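Side-chain contacts in a cystathionine beta-synthase domain protein fused to a Zn-ribbon-like domain (Pyrococcus furiosus, PDB 3GHD), which is of unknown function but, as a CBS-domain protein fused to a zinc-ribbon-like domain, probably binds a nucleotide and a metal ion: residues Arg13-Leu18 / Arg41-Lys46; Ala26-Gly31 / Gly36-Arg41. All blocks are in the same frame, centred on the assembly; numbering follows the deposited sequence.

Interaction 1 (Arg13-Leu18 / Arg41-Lys46); sequences RVAKIL and RDILDK
Ile43 reaches from helix 40-48 to Ala15 and Leu18 of helix 11-20, joining the two helices of a CBS motif, the βαββα unit whose helices pack beside a small sheet. The touch is narrow and wholly apolar. With CG1 anti to its own carbonyl carbon (chi1 -67°) and the chain extended beyond it, Ile43 advances its terminal methyl: CD1 meets Leu18 CD1 at 4.0 Å, the two side chains crossing at a slant, and lies beside the Ala15 backbone, 4.3 Å from Ala15 CA and 4.4 Å from Ala15 CB. The contact is shallow: the closest CA atoms, those of Ala15 and Ile43, are 7.8 Å apart. A second subunit also packs here, its Val48 on Ala15 and its Leu44 on Ile43. Away from this buried strip the helix 40-48 turns partly exposed and charged. Lys46 NZ makes a long salt bridge to Asp42 OD1, while Asp42 OD2 accepts a hydrogen bond from Thr39 N. One turn apart, Arg41 grips the carboxylate of Asp45 side-on, NE to OD2 at 3.0 Å and NH1 to OD1 at 2.9 Å; both oxygens are met syn, within a few degrees of the guanidinium plane, but the carboxylate is tilted by about 30°.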
ATOM      1  N   ARG A  13      -9.816 -16.270   4.542  1.00 15.01           N
ATOM      2  CA  ARG A  13      -9.924 -16.591   3.122  1.00 15.35           C
ATOM      3  C   ARG A  13     -10.646 -15.491   2.306  1.00 14.62           C
ATOM      4  O   ARG A  13     -10.269 -15.212   1.196  1.00 15.56           O
ATOM      5  CB  ARG A  13     -10.616 -17.915   2.889  1.00 14.83           C
ATOM      6  CG  ARG A  13      -9.762 -19.157   3.375  1.00 15.80           C
ATOM      7  CD  ARG A  13     -10.300 -20.412   2.733  1.00 16.91           C
ATOM      8  N   VAL A  14     -11.686 -14.926   2.868  1.00 14.61           N
ATOM      9  CA  VAL A  14     -12.510 -13.939   2.195  1.00 15.43           C
ATOM     10  C   VAL A  14     -11.717 -12.604   2.007  1.00 14.55           C
ATOM     11  O   VAL A  14     -11.749 -11.985   0.951  1.00 17.04           O
ATOM     12  CB  VAL A  14     -13.784 -13.741   2.968  1.00 14.90           C
ATOM     13  CG1 VAL A  14     -14.560 -12.539   2.423  1.00 15.16           C
ATOM     14  CG2 VAL A  14     -14.614 -15.028   2.934  1.00 15.42           C
ATOM     15  N   ALA A  15     -10.986 -12.191   3.047  1.00 14.94           N
ATOM     16  CA  ALA A  15     -10.033 -11.092   3.025  1.00 14.81           C
ATOM     17  C   ALA A  15      -9.041 -11.160   1.834  1.00 14.36           C
ATOM     18  O   ALA A  15      -8.837 -10.181   1.126  1.00 13.98           O
ATOM     19  CB  ALA A  15      -9.243 -11.084   4.374  1.00 13.84           C
ATOM     20  N   LYS A  16      -8.425 -12.327   1.637  1.00 14.92           N
ATOM     21  CA  LYS A  16      -7.499 -12.563   0.530  1.00 15.13           C
ATOM     22  C   LYS A  16      -8.210 -12.486  -0.803  1.00 14.80           C
ATOM     23  O   LYS A  16      -7.697 -11.865  -1.724  1.00 13.74           O
ATOM     24  CB  LYS A  16      -6.781 -13.891   0.633  1.00 15.94           C
ATOM     25  N   ILE A  17      -9.392 -13.077  -0.895  1.00 15.20           N
ATOM     26  CA  ILE A  17     -10.215 -12.985  -2.117  1.00 14.83           C
ATOM     27  C   ILE A  17     -10.486 -11.517  -2.537  1.00 14.07           C
ATOM     28  O   ILE A  17     -10.220 -11.144  -3.672  1.00 14.41           O
ATOM     29  CB  ILE A  17     -11.531 -13.776  -1.968  1.00 15.96           C
ATOM     30  CG1 ILE A  17     -11.206 -15.269  -1.846  1.00 14.82           C
ATOM     31  CG2 ILE A  17     -12.428 -13.554  -3.129  1.00 16.91           C
ATOM     32  CD1 ILE A  17     -12.386 -16.127  -1.410  1.00 16.43           C
ATOM     33  N   LEU A  18     -10.973 -10.711  -1.595  1.00 12.23           N
ATOM     34  CA  LEU A  18     -11.273  -9.318  -1.806  1.00 13.76           C
ATOM     35  C   LEU A  18     -10.022  -8.546  -2.271  1.00 12.93           C
ATOM     36  O   LEU A  18     -10.039  -7.809  -3.283  1.00 13.91           O
ATOM     37  CB  LEU A  18     -11.821  -8.733  -0.493  1.00 13.56           C
ATOM     38  CG  LEU A  18     -13.260  -9.158  -0.182  1.00 16.40           C
ATOM     39  CD1 LEU A  18     -13.712  -8.809   1.267  1.00 16.33           C
ATOM     40  CD2 LEU A  18     -14.238  -8.657  -1.255  1.00 16.70           C
ATOM     41  N   ARG A  41     -14.737  -2.946   5.977  1.00 11.52           N
ATOM     42  CA  ARG A  41     -15.003  -2.260   7.238  1.00 11.43           C
ATOM     43  C   ARG A  41     -15.567  -3.245   8.245  1.00 12.05           C
ATOM     44  O   ARG A  41     -15.171  -3.238   9.431  1.00 13.39           O
ATOM     45  CB  ARG A  41     -16.007  -1.126   7.053  1.00 12.36           C
ATOM     46  CG  ARG A  41     -15.313   0.132   6.586  1.00 12.20           C
ATOM     47  CD  ARG A  41     -15.189   1.110   7.705  1.00 12.25           C
ATOM     48  NE  ARG A  41     -14.372   0.679   8.798  1.00 12.60           N
ATOM     49  CZ  ARG A  41     -13.036   0.786   8.851  1.00 13.96           C
ATOM     50  NH1 ARG A  41     -12.376   0.410   9.936  1.00 13.15           N
ATOM     51  NH2 ARG A  41     -12.385   1.381   7.873  1.00 15.34           N
ATOM     52  N   ASP A  42     -16.475  -4.091   7.767  1.00 12.01           N
ATOM     53  CA  ASP A  42     -16.999  -5.202   8.583  1.00 11.97           C
ATOM     54  C   ASP A  42     -15.883  -6.080   9.166  1.00 11.97           C
ATOM     55  O   ASP A  42     -15.927  -6.509  10.368  1.00 10.52           O
ATOM     56  CB  ASP A  42     -17.984  -6.081   7.809  1.00 12.10           C
ATOM     57  CG  ASP A  42     -19.304  -5.361   7.486  1.00 12.98           C
ATOM     58  OD1 ASP A  42     -19.744  -4.521   8.294  1.00 15.06           O
ATOM     59  OD2 ASP A  42     -19.864  -5.628   6.417  1.00 14.12           O
ATOM     60  N   ILE A  43     -14.962  -6.420   8.291  1.00 11.76           N
ATOM     61  CA  ILE A  43     -13.815  -7.254   8.628  1.00 11.75           C
ATOM     62  C   ILE A  43     -12.944  -6.617   9.715  1.00 12.62           C
ATOM     63  O   ILE A  43     -12.677  -7.254  10.766  1.00 12.84           O
ATOM     64  CB  ILE A  43     -12.989  -7.685   7.422  1.00 11.64           C
ATOM     65  CG1 ILE A  43     -13.778  -8.633   6.514  1.00 11.83           C
ATOM     66  CG2 ILE A  43     -11.672  -8.293   7.912  1.00  9.93           C
ATOM     67  CD1 ILE A  43     -13.046  -8.995   5.233  1.00 11.47           C
ATOM     68  N   LEU A  44     -12.636  -5.352   9.556  1.00 12.14           N
ATOM     69  CA  LEU A  44     -11.820  -4.629  10.513  1.00 12.25           C
ATOM     70  C   LEU A  44     -12.563  -4.367  11.803  1.00 11.96           C
ATOM     71  O   LEU A  44     -12.036  -4.619  12.875  1.00 13.78           O
ATOM     72  CB  LEU A  44     -11.339  -3.305   9.887  1.00 11.30           C
ATOM     73  CG  LEU A  44     -10.266  -3.336   8.763  1.00 12.33           C
ATOM     74  CD1 LEU A  44     -10.339  -1.975   7.993  1.00 11.30           C
ATOM     75  CD2 LEU A  44      -8.852  -3.663   9.332  1.00 14.01           C
ATOM     76  N   ASP A  45     -13.817  -3.933  11.699  1.00 11.94           N
ATOM     77  CA  ASP A  45     -14.577  -3.455  12.861  1.00 13.15           C
ATOM     78  C   ASP A  45     -15.219  -4.559  13.668  1.00 13.98           C
ATOM     79  O   ASP A  45     -15.307  -4.446  14.890  1.00 15.62           O
ATOM     80  CB  ASP A  45     -15.640  -2.445  12.450  1.00 13.79           C
ATOM     81  CG  ASP A  45     -15.056  -1.194  11.806  1.00 16.44           C
ATOM     82  OD1 ASP A  45     -13.838  -0.978  11.986  1.00 16.69           O
ATOM     83  OD2 ASP A  45     -15.815  -0.425  11.124  1.00 16.21           O
ATOM     84  N   LYS A  46     -15.673  -5.614  12.997  1.00 15.28           N
ATOM     85  CA  LYS A  46     -16.363  -6.682  13.647  1.00 14.85           C
ATOM     86  C   LYS A  46     -15.472  -7.867  13.977  1.00 15.14           C
ATOM     87  O   LYS A  46     -15.837  -8.688  14.845  1.00 13.86           O
ATOM     88  CB  LYS A  46     -17.556  -7.147  12.822  1.00 16.09           C
ATOM     89  CG  LYS A  46     -18.598  -6.073  12.578  1.00 16.16           C
ATOM     90  CD  LYS A  46     -19.583  -6.571  11.565  1.00 17.12           C
ATOM     91  CE  LYS A  46     -20.875  -5.836  11.658  1.00 19.58           C
ATOM     92  NZ  LYS A  46     -21.903  -6.489  10.819  1.00 18.96           N
TER

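Interaction 2 (Ala26-Gly31 / Gly36-Arg41)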
ATOM      1  N   ALA A  26     -17.890  -8.623  -0.218  1.00 15.04           N
ATOM      2  CA  ALA A  26     -18.070 -10.046  -0.454  1.00 14.66           C
ATOM      3  C   ALA A  26     -19.538 -10.314  -0.297  1.00 14.01           C
ATOM      4  O   ALA A  26     -20.075 -10.086   0.799  1.00 13.60           O
ATOM      5  CB  ALA A  26     -17.311 -10.901   0.591  1.00 15.27           C
ATOM      6  N   VAL A  27     -20.166 -10.765  -1.377  1.00 14.45           N
ATOM      7  CA  VAL A  27     -21.595 -11.059  -1.438  1.00 14.46           C
ATOM      8  C   VAL A  27     -21.751 -12.531  -1.100  1.00 14.21           C
ATOM      9  O   VAL A  27     -21.207 -13.397  -1.781  1.00 13.88           O
ATOM     10  CB  VAL A  27     -22.213 -10.728  -2.792  1.00 14.66           C
ATOM     11  CG1 VAL A  27     -23.655 -11.192  -2.845  1.00 15.04           C
ATOM     12  CG2 VAL A  27     -22.112  -9.206  -3.063  1.00 14.60           C
ATOM     13  N   VAL A  28     -22.419 -12.780   0.012  1.00 15.17           N
ATOM     14  CA  VAL A  28     -22.585 -14.125   0.558  1.00 16.88           C
ATOM     15  C   VAL A  28     -23.800 -14.803  -0.080  1.00 18.06           C
ATOM     16  O   VAL A  28     -24.951 -14.343   0.091  1.00 17.30           O
ATOM     17  CB  VAL A  28     -22.704 -14.097   2.113  1.00 16.65           C
ATOM     18  CG1 VAL A  28     -22.851 -15.502   2.675  1.00 18.10           C
ATOM     19  CG2 VAL A  28     -21.456 -13.353   2.727  1.00 17.42           C
HETATM   20  N   MSE A  29     -23.524 -15.876  -0.828  1.00 19.55           N
HETATM   21  CA  MSE A  29     -24.560 -16.665  -1.507  1.00 21.25           C
HETATM   22  C   MSE A  29     -24.578 -18.112  -1.056  1.00 21.01           C
HETATM   23  O   MSE A  29     -23.535 -18.767  -0.958  1.00 20.48           O
HETATM   24  CB  MSE A  29     -24.344 -16.648  -3.027  1.00 22.15           C
HETATM   25  CG  MSE A  29     -24.793 -15.390  -3.712  1.00 27.94           C
HETATM   26 SE   MSE A  29     -24.790 -15.660  -5.672  1.00 43.09          SE
HETATM   27  CE  MSE A  29     -25.346 -13.881  -6.306  1.00 37.41           C
ATOM     28  N   GLU A  30     -25.794 -18.596  -0.802  1.00 21.84           N
ATOM     29  CA  GLU A  30     -26.071 -19.981  -0.481  1.00 22.24           C
ATOM     30  C   GLU A  30     -26.820 -20.490  -1.698  1.00 22.16           C
ATOM     31  O   GLU A  30     -27.967 -20.108  -1.948  1.00 20.71           O
ATOM     32  CB  GLU A  30     -26.947 -20.054   0.765  1.00 22.78           C
ATOM     33  CG  GLU A  30     -27.241 -21.470   1.270  1.00 24.90           C
ATOM     34  CD  GLU A  30     -26.028 -22.124   1.890  1.00 27.64           C
ATOM     35  OE1 GLU A  30     -25.141 -22.604   1.132  1.00 30.86           O
ATOM     36  OE2 GLU A  30     -25.971 -22.144   3.143  1.00 29.93           O
ATOM     37  N   GLY A  31     -26.133 -21.297  -2.493  1.00 22.83           N
ATOM     38  CA  GLY A  31     -26.651 -21.719  -3.793  1.00 23.39           C
ATOM     39  C   GLY A  31     -27.019 -20.500  -4.623  1.00 23.55           C
ATOM     40  O   GLY A  31     -26.163 -19.699  -4.972  1.00 24.18           O
ATOM     41  N   GLY A  36     -26.494 -11.966   2.176  1.00 16.63           N
ATOM     42  CA  GLY A  36     -26.004 -10.699   2.707  1.00 16.45           C
ATOM     43  C   GLY A  36     -24.712 -10.234   2.038  1.00 15.89           C
ATOM     44  O   GLY A  36     -24.312 -10.765   0.992  1.00 15.64           O
ATOM     45  N   VAL A  37     -24.060  -9.274   2.675  1.00 15.56           N
ATOM     46  CA  VAL A  37     -22.812  -8.695   2.200  1.00 15.69           C
ATOM     47  C   VAL A  37     -21.841  -8.473   3.406  1.00 15.50           C
ATOM     48  O   VAL A  37     -22.283  -8.164   4.536  1.00 13.98           O
ATOM     49  CB  VAL A  37     -23.148  -7.379   1.445  1.00 15.70           C
ATOM     50  CG1 VAL A  37     -23.782  -6.383   2.422  1.00 17.38           C
ATOM     51  CG2 VAL A  37     -21.918  -6.766   0.686  1.00 16.24           C
ATOM     52  N   VAL A  38     -20.540  -8.632   3.147  1.00 14.88           N
ATOM     53  CA  VAL A  38     -19.449  -8.368   4.106  1.00 15.07           C
ATOM     54  C   VAL A  38     -18.446  -7.405   3.412  1.00 15.70           C
ATOM     55  O   VAL A  38     -18.141  -7.514   2.208  1.00 15.21           O
ATOM     56  CB  VAL A  38     -18.778  -9.676   4.633  1.00 14.66           C
ATOM     57  CG1 VAL A  38     -17.564  -9.353   5.495  1.00 15.54           C
ATOM     58  CG2 VAL A  38     -19.793 -10.602   5.432  1.00 15.81           C
ATOM     59  N   THR A  39     -18.101  -6.326   4.109  1.00 14.73           N
ATOM     60  CA  THR A  39     -17.193  -5.327   3.613  1.00 14.45           C
ATOM     61  C   THR A  39     -15.891  -5.423   4.377  1.00 13.85           C
ATOM     62  O   THR A  39     -15.793  -6.059   5.430  1.00 13.77           O
ATOM     63  CB  THR A  39     -17.798  -3.886   3.693  1.00 14.33           C
ATOM     64  OG1 THR A  39     -17.877  -3.454   5.052  1.00 14.32           O
ATOM     65  CG2 THR A  39     -19.167  -3.894   3.095  1.00 15.97           C
ATOM     66  N   GLU A  40     -14.889  -4.756   3.862  1.00 13.99           N
ATOM     67  CA  GLU A  40     -13.615  -4.651   4.576  1.00 11.38           C
ATOM     68  C   GLU A  40     -13.799  -3.896   5.889  1.00 11.73           C
ATOM     69  O   GLU A  40     -13.112  -4.184   6.843  1.00 12.30           O
ATOM     70  CB  GLU A  40     -12.528  -4.010   3.669  1.00 11.52           C
ATOM     71  CG  GLU A  40     -12.182  -4.902   2.488  1.00 11.31           C
ATOM     72  CD  GLU A  40     -10.952  -4.489   1.716  1.00 14.54           C
ATOM     73  OE1 GLU A  40     -10.868  -3.285   1.504  1.00 15.34           O
ATOM     74  OE2 GLU A  40     -10.081  -5.357   1.328  1.00 13.99           O
ATOM     75  N   ARG A  41     -14.737  -2.946   5.977  1.00 11.52           N
ATOM     76  CA  ARG A  41     -15.003  -2.260   7.238  1.00 11.43           C
ATOM     77  C   ARG A  41     -15.567  -3.245   8.245  1.00 12.05           C
ATOM     78  O   ARG A  41     -15.171  -3.238   9.431  1.00 13.39           O
ATOM     79  CB  ARG A  41     -16.007  -1.126   7.053  1.00 12.36           C
ATOM     80  CG  ARG A  41     -15.313   0.132   6.586  1.00 12.20           C
ATOM     81  CD  ARG A  41     -15.189   1.110   7.705  1.00 12.25           C
ATOM     82  NE  ARG A  41     -14.372   0.679   8.798  1.00 12.60           N
ATOM     83  CZ  ARG A  41     -13.036   0.786   8.851  1.00 13.96           C
ATOM     84  NH1 ARG A  41     -12.376   0.410   9.936  1.00 13.15           N
ATOM     85  NH2 ARG A  41     -12.385   1.381   7.873  1.00 15.34           N
TER
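Ala26 and Val38 face each other as a hydrogen-bonded pair in the antiparallel hairpin at the centre of this CBS motif, and each serves the other as both donor and acceptor. Ala26 N gives a nearly straight bond to Val38 O (2.7 Å, 172° at the hydrogen); Val38 N returns one to Ala26 O at 2.8 Å. Ala26 O has a further, weaker visitor, the CA of Val37 at 3.4 Å in a CA-H...O contact. Two residues along, Val28 N donates to Gly36 O at 2.9 Å, but from above the carbonyl plane, 38° out of it. Between these rungs Val27 and Val37 form a non-hydrogen-bonded pair. Their backbones find partners on the outer sides instead: Val27 bonds to Ile3 and Val5 of strand 2-5, Val37 to Thr64.

On one face Val38 is paired directly with Ala26, CB to CB at 4.5 Å, while Val28 CG2 reaches diagonally to Val38 CG2 at 4.2 Å; set anti to the carbonyl carbon, this branch of each valine is turned towards the other. Gly36, opposite Val28, brings no side chain to this face. On the other face Val27 CG2 stands 4.5 Å from Val37 CG2. Beyond the strand Thr39 is the N-cap of helix 40-48, its side chain capping a backbone N in the first turn.

The hairpin thus occupies the middle of the sheet, with strand 2-5 parallel to strand 25-30 on one side, strand 64-65 antiparallel to strand 33-39 on the other, and helices 11-20 and 40-48 against the face carrying Ala26 and Val38.

How the interactions relate
From the N terminus, strand 2-5 leads into helix 11-20, the first partner of interaction 1. The chain then enters strand 25-30, turns back through strand 33-39 and so closes the short loop of interaction 2, before helix 40-48 returns to the first helix and closes the wider loop of interaction 1. The hairpin contact is therefore nested inside the helix contact, and segment 36-41 ends on Arg41, where segment 41-46 begins. The two layers also meet directly: Val14 CG1 lies 3.7 Å from Ala26 CB, and Ile43 CG1 lies 4.0 Å from Val38 CG1. Together the contacts tie helix to helix, strand to strand and helices to sheet within one CBS motif.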